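Local coordinates for protein biliverdin reductase (Synechocystis sp., PDB 5B3V) that probably reduces biliverdin IX alpha to bilirubin, using a nicotinamide adenine dinucleotide phosphate cofactor as the hydride source, at residues 103-108 with 186-191; 181-186 with 313-318; 202-207 with 319-324. All coordinates share one frame; numbering follows the deposited sequence.

Contact 1. Residues 103-108 with 186-191; sequences LEYPLA and LSRISR. With BLA (biliverdine IX alpha), chain G.
Tyr105, in the loop that follows strand 100-104, reaches Leu186 and Ser187 of helix 186-196, and both sides of this junction hold one of the two bound biliverdins. With CG lying between the backbone N and the carbonyl carbon (chi1 68°), the ring points at the helix. CD1 of Tyr105 lies 3.9 Å from CB of Leu186, the two side chains sliding past each other in opposite directions, while the backbone N of Ser187 sits over one ring face. At the far edge, OH of Tyr105 gives a hydrogen bond of 3.1 Å to O1A of this biliverdin, which lies in the ring plane. Tyr105 also binds NADP, its carbonyl being hydrogen-bonded to the ribose hydroxyl O3D.

That same O1A takes a second bond, 2.8 Å long, from NH1 of Arg188, and the guanidinium presents its edge to the propionate. The other propionate is held from both sides of Arg188 in sequence, by Ser187 and Arg191: OG of Ser187 donates to its O2D at 2.9 Å, and NH1 of Arg191 meets O2D at 2.7 Å in a nearly straight bond (171°). NH2 of Arg191 donates to O1D at 2.7 Å, completing a two-pronged clasp. The guanidinium groups of Arg188 and Arg191 thus each hydrogen-bond one propionate.

Glu104, Tyr105 and Pro106 occupy the place where many Gfo/Idh/MocA enzymes carry Glu-Lys-Pro. Pro106 follows a cis peptide and approaches more loosely, its CA 4.4 Å from CD2 of Leu186.

Around this site, strand 128-131 lies beside Tyr105 and Leu107, the His132 ring meets that of Tyr105, helix 308-324 covers Leu186 and Ile189, and strand 153-163 supports both arginines through Tyr158.

Contact 2. Residues 181-186 with 313-318; sequences PLVAAL and YALEVA. With BLA (biliverdine IX alpha), chain G.
Leu186 lays its CD1 methyl on the backbone of helix 308-324, 3.6 Å from CA of Leu315, so that this branch rests on the helix surface between Ala314 and Ala318. CG stands anti to the backbone N (chi1 -156°), which carries the branched end across to the helix although the CB bond itself leaves at an angle to it. CG then comes 3.9 Å from CB of Ala314, and CD1 lies 4.0 Å from CB of Ala318. A serine at this position would probably take the apolar cover from CB of Ala314, open a gap over the backbone of Leu315 and set a hydroxyl among hydrocarbon partners.

Three residues earlier, in helix 181-184, Val183 divides its branches between two neighbours. CG1, anti to the backbone N (chi1 166°), meets CD1 of Leu315 at 3.8 Å, the two side chains crossing at a slant, whereas CG2 lies 3.8 Å from CB of Ala318. The methyl of Ala318 also approaches the carbonyl O of Leu182 at 3.5 Å. The small side chain of Ala318 allows a backbone approach of 5.1 Å between CA of Val183 and CA of Ala318, while Ala314, one turn away on the same side of the helix, gives Leu186 its seat.

Between helix 181-184 and helix 186-196 the chain turns at Ala185, the centre of an inverse gamma turn closed by a weak bond from N of Leu186 to O of Ala184. The other side of this turn faces biliverdin, O of Ala184 lying 3.7 Å from its CBA. Tyr238 of strand 233-241 touches Leu182 and Ala185.

No hydrogen bond crosses between the two segments, and every residue that touches is buried; cohesion therefore comes from shape and from the exclusion of water by aliphatic groups.

Contact 3. Residues 202-207 with 319-324; sequences VDAQCR and DLCAQA
Ala204 and Ala324 meet at a flat group of the backbone, the peptide that joins Asp203 to Ala204, and no aromatic ring or guanidinium enters the contact. The methyl CB of Ala324 comes to N of Ala204 at 3.7 Å, tilted well out of the peptide plane and so neither squarely over its face nor at its edge. From the strand side, CB of Ala204 meets the carbonyl of Cys321, 3.5 Å from O of Cys321.

Aliphatic contacts extend from this pair. CB of Ala204 sits 3.7 Å from CB of Cys321 and 3.8 Å from CB of Ala324, so a single methyl is wedged between residues one helical turn apart. Val202 touches through CG1, anti to its own backbone N (chi1 170°), which comes 3.8 Å from SG of Cys321; the same branch passes more loosely by CB of Leu320, at 4.3 Å.

Strand 199-210 is an outermost strand of the mixed sheet in the C-terminal alpha/beta domain, and helix 308-324 packs on its face, as in the open-faced sheet of Gfo/Idh/MocA proteins. The strand and helix segments approach to 6.6 Å between axes and cross at -64°, a close approach that fits the small residues at the crossing. Val202 and Ala204 point to the helix, whereas Asp203 and Gln205 point from the other face of the sheet.

At the carbonyl of Ala204, water 1 donates to O of Ala204 at 3.0 Å; its other leg, to O of Ala324, is too short to be trusted, and a bridge between the two carbonyls is therefore doubtful. Cys321 additionally touches Ala224 on the adjoining strand 217-228 and Leu182 of helix 181-184, while Ala204 and Cys206 touch Cys325 just beyond the helix.

Overall arrangement
From the N terminus, the chain completes most of the parallel Rossmann sheet before segment 103-108, then contact 1 closes the first loop when 186-191 returns to it, joining the nucleotide-binding domain to the C-terminal one. Segment 181-186 precedes that closure, and its partner 313-318 lies far beyond it, so contact 2 crosses contact 1; the two share Leu186, and both border biliverdin. Contact 3 opens at 202-207, after contact 1 has closed, and ends at 319-324, thereby crossing contact 2 as well. Contacts 2 and 3 use successive turns of helix 308-324, which thus links the pigment-side helices to an outermost strand of the mixed sheet.

Contact 1. Residues 103-108 with 186-191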
loop_
_atom_site.group_PDB
_atom_site.type_symbol
_atom_site.label_atom_id
_atom_site.label_comp_id
_atom_site.label_asym_id
_atom_site.label_seq_id
_atom_site.Cartn_x
_atom_site.Cartn_y
_atom_site.Cartn_z
ATOM N N LEU A 103 -6.693 -2.296 6.789
ATOM C CA LEU A 103 -5.256 -2.078 6.853
ATOM C C LEU A 103 -4.798 -1.212 5.691
ATOM O O LEU A 103 -5.312 -1.325 4.574
ATOM C CB LEU A 103 -4.472 -3.397 6.829
ATOM C CG LEU A 103 -4.474 -4.317 8.047
ATOM C CD1 LEU A 103 -4.961 -5.700 7.658
ATOM C CD2 LEU A 103 -3.080 -4.392 8.649
ATOM N N GLU A 104 -3.843 -0.338 5.977
ATOM C CA GLU A 104 -3.009 0.242 4.942
ATOM C C GLU A 104 -1.960 -0.790 4.549
ATOM O O GLU A 104 -1.428 -1.497 5.408
ATOM C CB GLU A 104 -2.342 1.515 5.456
ATOM C CG GLU A 104 -3.026 2.816 5.064
ATOM C CD GLU A 104 -4.449 2.919 5.578
ATOM O OE1 GLU A 104 -4.632 3.151 6.790
ATOM O OE2 GLU A 104 -5.387 2.771 4.768
ATOM N N TYR A 105 -1.676 -0.896 3.256
ATOM C CA TYR A 105 -0.753 -1.934 2.794
ATOM C C TYR A 105 0.644 -1.714 3.384
ATOM O O TYR A 105 1.022 -0.579 3.669
ATOM C CB TYR A 105 -0.704 -1.987 1.257
ATOM C CG TYR A 105 -0.075 -0.800 0.546
ATOM C CD1 TYR A 105 1.302 -0.605 0.549
ATOM C CD2 TYR A 105 -0.859 0.091 -0.176
ATOM C CE1 TYR A 105 1.876 0.463 -0.110
ATOM C CE2 TYR A 105 -0.293 1.158 -0.844
ATOM C CZ TYR A 105 1.072 1.340 -0.806
ATOM O OH TYR A 105 1.637 2.404 -1.468
ATOM N N PRO A 106 1.414 -2.799 3.575
ATOM C CA PRO A 106 1.100 -4.192 3.247
ATOM C C PRO A 106 0.191 -4.870 4.263
ATOM O O PRO A 106 0.125 -4.444 5.418
ATOM C CB PRO A 106 2.476 -4.855 3.237
ATOM C CG PRO A 106 3.227 -4.106 4.277
ATOM C CD PRO A 106 2.762 -2.675 4.158
ATOM N N LEU A 107 -0.514 -5.909 3.813
ATOM C CA LEU A 107 -1.272 -6.769 4.714
ATOM C C LEU A 107 -0.393 -7.259 5.858
ATOM O O LEU A 107 -0.710 -7.068 7.038
ATOM C CB LEU A 107 -1.852 -7.941 3.917
ATOM C CG LEU A 107 -2.467 -9.139 4.640
ATOM C CD1 LEU A 107 -3.586 -8.705 5.570
ATOM C CD2 LEU A 107 -2.972 -10.161 3.630
ATOM N N ALA A 108 0.731 -7.881 5.516
ATOM C CA ALA A 108 1.720 -8.312 6.490
ATOM C C ALA A 108 3.089 -8.236 5.827
ATOM O O ALA A 108 3.207 -7.899 4.645
ATOM C CB ALA A 108 1.409 -9.719 7.010
ATOM N N LEU A 186 4.432 -2.177 -1.659
ATOM C CA LEU A 186 3.646 -3.180 -2.369
ATOM C C LEU A 186 2.943 -2.614 -3.597
ATOM O O LEU A 186 2.640 -3.368 -4.527
ATOM C CB LEU A 186 2.622 -3.777 -1.399
ATOM C CG LEU A 186 2.047 -5.168 -1.660
ATOM C CD1 LEU A 186 3.013 -6.212 -1.136
ATOM C CD2 LEU A 186 0.689 -5.317 -0.993
ATOM N N SER A 187 2.695 -1.304 -3.627
ATOM C CA SER A 187 1.948 -0.699 -4.724
ATOM C C SER A 187 2.681 -0.783 -6.056
ATOM O O SER A 187 2.038 -0.698 -7.109
ATOM C CB SER A 187 1.635 0.757 -4.386
ATOM O OG SER A 187 2.781 1.408 -3.867
ATOM N N ARG A 188 4.008 -0.941 -6.038
ATOM C CA ARG A 188 4.755 -1.107 -7.281
ATOM C C ARG A 188 4.358 -2.401 -7.982
ATOM O O ARG A 188 4.003 -2.396 -9.167
ATOM C CB ARG A 188 6.259 -1.100 -7.001
ATOM C CG ARG A 188 6.738 0.000 -6.071
ATOM C CD ARG A 188 6.337 1.379 -6.553
ATOM N NE ARG A 188 6.873 2.418 -5.681
ATOM C CZ ARG A 188 6.317 2.782 -4.530
ATOM N NH1 ARG A 188 5.209 2.184 -4.111
ATOM N NH2 ARG A 188 6.870 3.735 -3.795
ATOM N N ILE A 189 4.415 -3.522 -7.260
ATOM C CA ILE A 189 4.058 -4.810 -7.844
ATOM C C ILE A 189 2.556 -4.887 -8.091
ATOM O O ILE A 189 2.109 -5.327 -9.157
ATOM C CB ILE A 189 4.545 -5.953 -6.937
ATOM C CG1 ILE A 189 6.072 -6.026 -6.946
ATOM C CG2 ILE A 189 3.939 -7.282 -7.359
ATOM C CD1 ILE A 189 6.629 -6.927 -5.878
ATOM N N SER A 190 1.760 -4.447 -7.112
ATOM C CA SER A 190 0.302 -4.480 -7.170
ATOM C C SER A 190 -0.242 -3.956 -8.491
ATOM O O SER A 190 -1.167 -4.540 -9.065
ATOM C CB SER A 190 -0.281 -3.660 -6.014
ATOM O OG SER A 190 -1.581 -3.194 -6.327
ATOM N N ARG A 191 0.333 -2.848 -8.968
ATOM C CA ARG A 191 -0.053 -2.291 -10.261
ATOM C C ARG A 191 0.045 -3.334 -11.366
ATOM O O ARG A 191 -0.883 -3.498 -12.167
ATOM C CB ARG A 191 0.828 -1.092 -10.607
ATOM C CG ARG A 191 0.565 0.174 -9.822
ATOM C CD ARG A 191 1.525 1.259 -10.282
ATOM N NE ARG A 191 1.033 2.604 -10.011
ATOM C CZ ARG A 191 1.238 3.255 -8.872
ATOM N NH1 ARG A 191 1.931 2.682 -7.896
ATOM N NH2 ARG A 191 0.758 4.479 -8.711
HETATM C CHA BLA G . 2.471 5.793 -0.737
HETATM N NA BLA G . 3.555 7.257 1.087
HETATM C C1A BLA G . 3.231 6.054 0.590
HETATM C C2A BLA G . 3.704 5.111 1.414
HETATM C C3A BLA G . 4.279 5.730 2.438
HETATM C C4A BLA G . 4.203 7.041 2.235
HETATM C CMA BLA G . 4.949 5.052 3.641
HETATM C CAA BLA G . 3.566 3.580 1.292
HETATM C CBA BLA G . 4.853 2.823 0.893
HETATM C CGA BLA G . 5.389 3.207 -0.491
HETATM O O1A BLA G . 4.664 2.925 -1.471
HETATM O O2A BLA G . 6.528 3.720 -0.546
HETATM C CHB BLA G . 4.786 8.084 3.212
HETATM N NB BLA G . 4.606 9.974 1.461
HETATM C C1B BLA G . 5.000 9.498 2.641
HETATM C C2B BLA G . 5.622 10.467 3.301
HETATM C C3B BLA G . 5.625 11.555 2.545
HETATM C C4B BLA G . 5.003 11.253 1.400
HETATM C CMB BLA G . 6.230 10.353 4.700
HETATM O OB BLA G . 4.740 12.015 0.303
HETATM C CAB BLA G . 6.183 12.710 2.925
HETATM C CBB BLA G . 6.113 13.901 1.964
HETATM N NC BLA G . 1.606 10.532 1.068
HETATM C C1C BLA G . 1.936 11.482 1.943
HETATM C C2C BLA G . 1.614 12.674 1.448
HETATM C C3C BLA G . 1.061 12.473 0.238
HETATM C C4C BLA G . 1.072 11.158 0.024
HETATM C CMC BLA G . 1.883 13.974 2.233
HETATM O OC BLA G . 2.521 11.191 3.136
HETATM C CAC BLA G . 0.560 13.312 -0.687
HETATM C CBC BLA G . 0.517 14.826 -0.449
HETATM C CHD BLA G . 0.525 10.506 -1.255
HETATM N ND BLA G . 1.687 8.247 -0.708
HETATM C C1D BLA G . 0.880 9.017 -1.442
HETATM C C2D BLA G . 0.393 8.286 -2.430
HETATM C C3D BLA G . 0.869 7.056 -2.323
HETATM C C4D BLA G . 1.676 7.021 -1.254
HETATM C CMD BLA G . -0.569 8.777 -3.513
HETATM C CAD BLA G . 0.500 5.953 -3.322
HETATM C CBD BLA G . 1.697 5.740 -4.238
HETATM C CGD BLA G . 1.441 4.732 -5.352
HETATM O O1D BLA G . 0.490 5.001 -6.116
HETATM O O2D BLA G . 2.246 3.784 -5.477
#

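Contact 2. Residues 181-186 with 313-318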
loop_
_atom_site.group_PDB
_atom_site.type_symbol
_atom_site.label_atom_id
_atom_site.label_comp_id
_atom_site.label_asym_id
_atom_site.label_seq_id
_atom_site.Cartn_x
_atom_site.Cartn_y
_atom_site.Cartn_z
ATOM N N PRO A 181 11.847 -3.854 1.273
ATOM C CA PRO A 181 11.303 -2.645 0.625
ATOM C C PRO A 181 10.203 -2.917 -0.387
ATOM O O PRO A 181 9.256 -2.125 -0.477
ATOM C CB PRO A 181 12.543 -2.029 -0.034
ATOM C CG PRO A 181 13.674 -2.482 0.827
ATOM C CD PRO A 181 13.320 -3.876 1.256
ATOM N N LEU A 182 10.290 -4.005 -1.155
ATOM C CA LEU A 182 9.229 -4.304 -2.112
ATOM C C LEU A 182 7.994 -4.897 -1.449
ATOM O O LEU A 182 6.910 -4.852 -2.041
ATOM C CB LEU A 182 9.735 -5.245 -3.208
ATOM C CG LEU A 182 10.847 -4.685 -4.097
ATOM C CD1 LEU A 182 11.218 -5.672 -5.194
ATOM C CD2 LEU A 182 10.435 -3.344 -4.691
ATOM N N VAL A 183 8.130 -5.452 -0.243
ATOM C CA VAL A 183 6.953 -5.810 0.541
ATOM C C VAL A 183 6.280 -4.554 1.075
ATOM O O VAL A 183 5.050 -4.426 1.049
ATOM C CB VAL A 183 7.342 -6.769 1.680
ATOM C CG1 VAL A 183 6.213 -6.888 2.696
ATOM C CG2 VAL A 183 7.705 -8.132 1.117
ATOM N N ALA A 184 7.083 -3.600 1.553
ATOM C CA ALA A 184 6.539 -2.361 2.096
ATOM C C ALA A 184 5.981 -1.472 0.992
ATOM O O ALA A 184 4.901 -0.890 1.144
ATOM C CB ALA A 184 7.616 -1.630 2.895
ATOM N N ALA A 185 6.692 -1.358 -0.127
ATOM C CA ALA A 185 6.208 -0.598 -1.282
ATOM C C ALA A 185 5.439 -1.515 -2.234
ATOM O O ALA A 185 5.720 -1.614 -3.430
ATOM C CB ALA A 185 7.369 0.095 -1.987
ATOM N N LEU A 186 4.432 -2.177 -1.659
ATOM C CA LEU A 186 3.646 -3.180 -2.369
ATOM C C LEU A 186 2.943 -2.614 -3.597
ATOM O O LEU A 186 2.640 -3.368 -4.527
ATOM C CB LEU A 186 2.622 -3.777 -1.399
ATOM C CG LEU A 186 2.047 -5.168 -1.660
ATOM C CD1 LEU A 186 3.013 -6.212 -1.136
ATOM C CD2 LEU A 186 0.689 -5.317 -0.993
ATOM N N TYR A 313 -2.037 -11.592 -3.092
ATOM C CA TYR A 313 -1.202 -12.072 -4.189
ATOM C C TYR A 313 -0.016 -11.147 -4.425
ATOM O O TYR A 313 1.092 -11.613 -4.714
ATOM C CB TYR A 313 -2.007 -12.219 -5.477
ATOM C CG TYR A 313 -1.160 -12.812 -6.570
ATOM C CD1 TYR A 313 -0.660 -14.100 -6.449
ATOM C CD2 TYR A 313 -0.827 -12.083 -7.707
ATOM C CE1 TYR A 313 0.129 -14.657 -7.430
ATOM C CE2 TYR A 313 -0.037 -12.634 -8.700
ATOM C CZ TYR A 313 0.438 -13.921 -8.555
ATOM O OH TYR A 313 1.225 -14.478 -9.536
ATOM N N ALA A 314 -0.235 -9.835 -4.327
ATOM C CA ALA A 314 0.867 -8.888 -4.455
ATOM C C ALA A 314 1.934 -9.155 -3.403
ATOM O O ALA A 314 3.133 -9.172 -3.704
ATOM C CB ALA A 314 0.344 -7.458 -4.336
ATOM N N LEU A 315 1.508 -9.359 -2.155
ATOM C CA LEU A 315 2.439 -9.724 -1.093
ATOM C C LEU A 315 3.175 -11.014 -1.425
ATOM O O LEU A 315 4.370 -11.146 -1.141
ATOM C CB LEU A 315 1.684 -9.850 0.233
ATOM C CG LEU A 315 2.418 -10.428 1.444
ATOM C CD1 LEU A 315 3.623 -9.581 1.825
ATOM C CD2 LEU A 315 1.457 -10.565 2.617
ATOM N N GLU A 316 2.483 -11.972 -2.049
ATOM C CA GLU A 316 3.125 -13.241 -2.377
ATOM C C GLU A 316 4.277 -13.034 -3.350
ATOM O O GLU A 316 5.380 -13.554 -3.144
ATOM C CB GLU A 316 2.113 -14.228 -2.954
ATOM C CG GLU A 316 2.605 -15.669 -2.909
ATOM C CD GLU A 316 1.761 -16.608 -3.741
ATOM O OE1 GLU A 316 0.664 -16.199 -4.174
ATOM O OE2 GLU A 316 2.193 -17.759 -3.961
ATOM N N VAL A 317 4.035 -12.276 -4.421
ATOM C CA VAL A 317 5.106 -11.955 -5.361
ATOM C C VAL A 317 6.224 -11.200 -4.654
ATOM O O VAL A 317 7.412 -11.474 -4.865
ATOM C CB VAL A 317 4.548 -11.154 -6.552
ATOM C CG1 VAL A 317 5.684 -10.612 -7.407
ATOM C CG2 VAL A 317 3.615 -12.023 -7.383
ATOM N N ALA A 318 5.864 -10.246 -3.794
ATOM C CA ALA A 318 6.868 -9.450 -3.093
ATOM C C ALA A 318 7.660 -10.293 -2.101
ATOM O O ALA A 318 8.875 -10.108 -1.951
ATOM C CB ALA A 318 6.196 -8.274 -2.387
HETATM C CHA BLA G . 2.471 5.793 -0.737
HETATM N NA BLA G . 3.555 7.257 1.087
HETATM C C1A BLA G . 3.231 6.054 0.590
HETATM C C2A BLA G . 3.704 5.111 1.414
HETATM C C3A BLA G . 4.279 5.730 2.438
HETATM C C4A BLA G . 4.203 7.041 2.235
HETATM C CMA BLA G . 4.949 5.052 3.641
HETATM C CAA BLA G . 3.566 3.580 1.292
HETATM C CBA BLA G . 4.853 2.823 0.893
HETATM C CGA BLA G . 5.389 3.207 -0.491
HETATM O O1A BLA G . 4.664 2.925 -1.471
HETATM O O2A BLA G . 6.528 3.720 -0.546
HETATM C CHB BLA G . 4.786 8.084 3.212
HETATM N NB BLA G . 4.606 9.974 1.461
HETATM C C1B BLA G . 5.000 9.498 2.641
HETATM C C2B BLA G . 5.622 10.467 3.301
HETATM C C3B BLA G . 5.625 11.555 2.545
HETATM C C4B BLA G . 5.003 11.253 1.400
HETATM C CMB BLA G . 6.230 10.353 4.700
HETATM O OB BLA G . 4.740 12.015 0.303
HETATM C CAB BLA G . 6.183 12.710 2.925
HETATM C CBB BLA G . 6.113 13.901 1.964
HETATM N NC BLA G . 1.606 10.532 1.068
HETATM C C1C BLA G . 1.936 11.482 1.943
HETATM C C2C BLA G . 1.614 12.674 1.448
HETATM C C3C BLA G . 1.061 12.473 0.238
HETATM C C4C BLA G . 1.072 11.158 0.024
HETATM C CMC BLA G . 1.883 13.974 2.233
HETATM O OC BLA G . 2.521 11.191 3.136
HETATM C CAC BLA G . 0.560 13.312 -0.687
HETATM C CBC BLA G . 0.517 14.826 -0.449
HETATM C CHD BLA G . 0.525 10.506 -1.255
HETATM N ND BLA G . 1.687 8.247 -0.708
HETATM C C1D BLA G . 0.880 9.017 -1.442
HETATM C C2D BLA G . 0.393 8.286 -2.430
HETATM C C3D BLA G . 0.869 7.056 -2.323
HETATM C C4D BLA G . 1.676 7.021 -1.254
HETATM C CMD BLA G . -0.569 8.777 -3.513
HETATM C CAD BLA G . 0.500 5.953 -3.322
HETATM C CBD BLA G . 1.697 5.740 -4.238
HETATM C CGD BLA G . 1.441 4.732 -5.352
HETATM O O1D BLA G . 0.490 5.001 -6.116
HETATM O O2D BLA G . 2.246 3.784 -5.477
#

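Contact 3. Residues 202-207 with 319-324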
loop_
_atom_site.group_PDB
_atom_site.type_symbol
_atom_site.label_atom_id
_atom_site.label_comp_id
_atom_site.label_asym_id
_atom_site.label_seq_id
_atom_site.Cartn_x
_atom_site.Cartn_y
_atom_site.Cartn_z
ATOM N N VAL A 202 10.255 -15.061 -11.075
ATOM C CA VAL A 202 10.659 -13.953 -10.219
ATOM C C VAL A 202 12.172 -13.968 -10.039
ATOM O O VAL A 202 12.743 -14.985 -9.629
ATOM C CB VAL A 202 9.962 -14.012 -8.846
ATOM C CG1 VAL A 202 10.575 -12.994 -7.891
ATOM C CG2 VAL A 202 8.470 -13.772 -8.994
ATOM N N ASP A 203 12.814 -12.837 -10.337
ATOM C CA ASP A 203 14.202 -12.566 -9.982
ATOM C C ASP A 203 14.260 -11.209 -9.299
ATOM O O ASP A 203 13.552 -10.282 -9.699
ATOM C CB ASP A 203 15.121 -12.559 -11.207
ATOM C CG ASP A 203 14.916 -13.761 -12.102
ATOM O OD1 ASP A 203 15.689 -14.735 -11.985
ATOM O OD2 ASP A 203 13.979 -13.745 -12.933
ATOM N N ALA A 204 15.097 -11.089 -8.273
ATOM C CA ALA A 204 15.162 -9.841 -7.532
ATOM C C ALA A 204 16.551 -9.642 -6.947
ATOM O O ALA A 204 17.276 -10.603 -6.674
ATOM C CB ALA A 204 14.115 -9.793 -6.410
ATOM N N GLN A 205 16.912 -8.371 -6.779
ATOM C CA GLN A 205 18.097 -7.969 -6.040
ATOM C C GLN A 205 17.739 -6.798 -5.142
ATOM O O GLN A 205 16.910 -5.954 -5.491
ATOM C CB GLN A 205 19.261 -7.565 -6.951
ATOM C CG GLN A 205 19.779 -8.682 -7.826
ATOM C CD GLN A 205 19.177 -8.637 -9.211
ATOM O OE1 GLN A 205 19.120 -7.581 -9.833
ATOM N NE2 GLN A 205 18.715 -9.781 -9.699
ATOM N N CYS A 206 18.363 -6.770 -3.974
ATOM C CA CYS A 206 18.240 -5.660 -3.048
ATOM C C CYS A 206 19.624 -5.309 -2.540
ATOM O O CYS A 206 20.493 -6.179 -2.419
ATOM C CB CYS A 206 17.315 -5.987 -1.864
ATOM S SG CYS A 206 16.725 -4.530 -0.953
ATOM N N ARG A 207 19.831 -4.032 -2.257
ATOM C CA ARG A 207 21.098 -3.590 -1.707
ATOM C C ARG A 207 20.861 -2.377 -0.832
ATOM O O ARG A 207 20.186 -1.428 -1.239
ATOM C CB ARG A 207 22.115 -3.243 -2.798
ATOM C CG ARG A 207 23.224 -2.310 -2.323
ATOM C CD ARG A 207 24.226 -2.092 -3.396
ATOM N NE ARG A 207 25.335 -1.245 -2.945
ATOM C CZ ARG A 207 26.226 -0.686 -3.756
ATOM N NH1 ARG A 207 26.125 -0.903 -5.065
ATOM N NH2 ARG A 207 27.185 0.071 -3.267
ATOM N N ASP A 319 6.987 -11.210 -1.403
ATOM C CA ASP A 319 7.690 -12.114 -0.498
ATOM C C ASP A 319 8.669 -12.994 -1.262
ATOM O O ASP A 319 9.753 -13.318 -0.761
ATOM C CB ASP A 319 6.684 -12.977 0.263
ATOM C CG ASP A 319 7.335 -13.840 1.329
ATOM O OD1 ASP A 319 7.299 -13.417 2.494
ATOM O OD2 ASP A 319 7.869 -14.938 1.032
ATOM N N LEU A 320 8.297 -13.392 -2.481
ATOM C CA LEU A 320 9.210 -14.161 -3.319
ATOM C C LEU A 320 10.407 -13.321 -3.748
ATOM O O LEU A 320 11.523 -13.839 -3.869
ATOM C CB LEU A 320 8.474 -14.704 -4.537
ATOM C CG LEU A 320 7.520 -15.878 -4.313
ATOM C CD1 LEU A 320 6.679 -16.106 -5.557
ATOM C CD2 LEU A 320 8.297 -17.138 -3.949
ATOM N N CYS A 321 10.192 -12.028 -4.005
ATOM C CA CYS A 321 11.319 -11.139 -4.267
ATOM C C CYS A 321 12.251 -11.076 -3.063
ATOM O O CYS A 321 13.475 -10.991 -3.217
ATOM C CB CYS A 321 10.822 -9.740 -4.633
ATOM S SG CYS A 321 9.889 -9.629 -6.175
ATOM N N ALA A 322 11.688 -11.134 -1.853
ATOM C CA ALA A 322 12.501 -11.110 -0.641
ATOM C C ALA A 322 13.309 -12.391 -0.473
ATOM O O ALA A 322 14.389 -12.367 0.126
ATOM C CB ALA A 322 11.609 -10.882 0.581
ATOM N N GLN A 323 12.797 -13.515 -0.975
ATOM C CA GLN A 323 13.570 -14.752 -0.950
ATOM C C GLN A 323 14.650 -14.743 -2.024
ATOM O O GLN A 323 15.752 -15.259 -1.806
ATOM C CB GLN A 323 12.644 -15.956 -1.117
ATOM C CG GLN A 323 11.772 -16.221 0.106
ATOM C CD GLN A 323 10.646 -17.208 -0.152
ATOM O OE1 GLN A 323 10.711 -18.027 -1.071
ATOM N NE2 GLN A 323 9.602 -17.135 0.667
ATOM N N ALA A 324 14.356 -14.149 -3.184
ATOM C CA ALA A 324 15.362 -14.040 -4.234
ATOM C C ALA A 324 16.562 -13.223 -3.775
ATOM O O ALA A 324 17.675 -13.419 -4.274
ATOM C CB ALA A 324 14.742 -13.426 -5.491
HETATM O O HOH W 1 19.457 -11.889 -5.091
#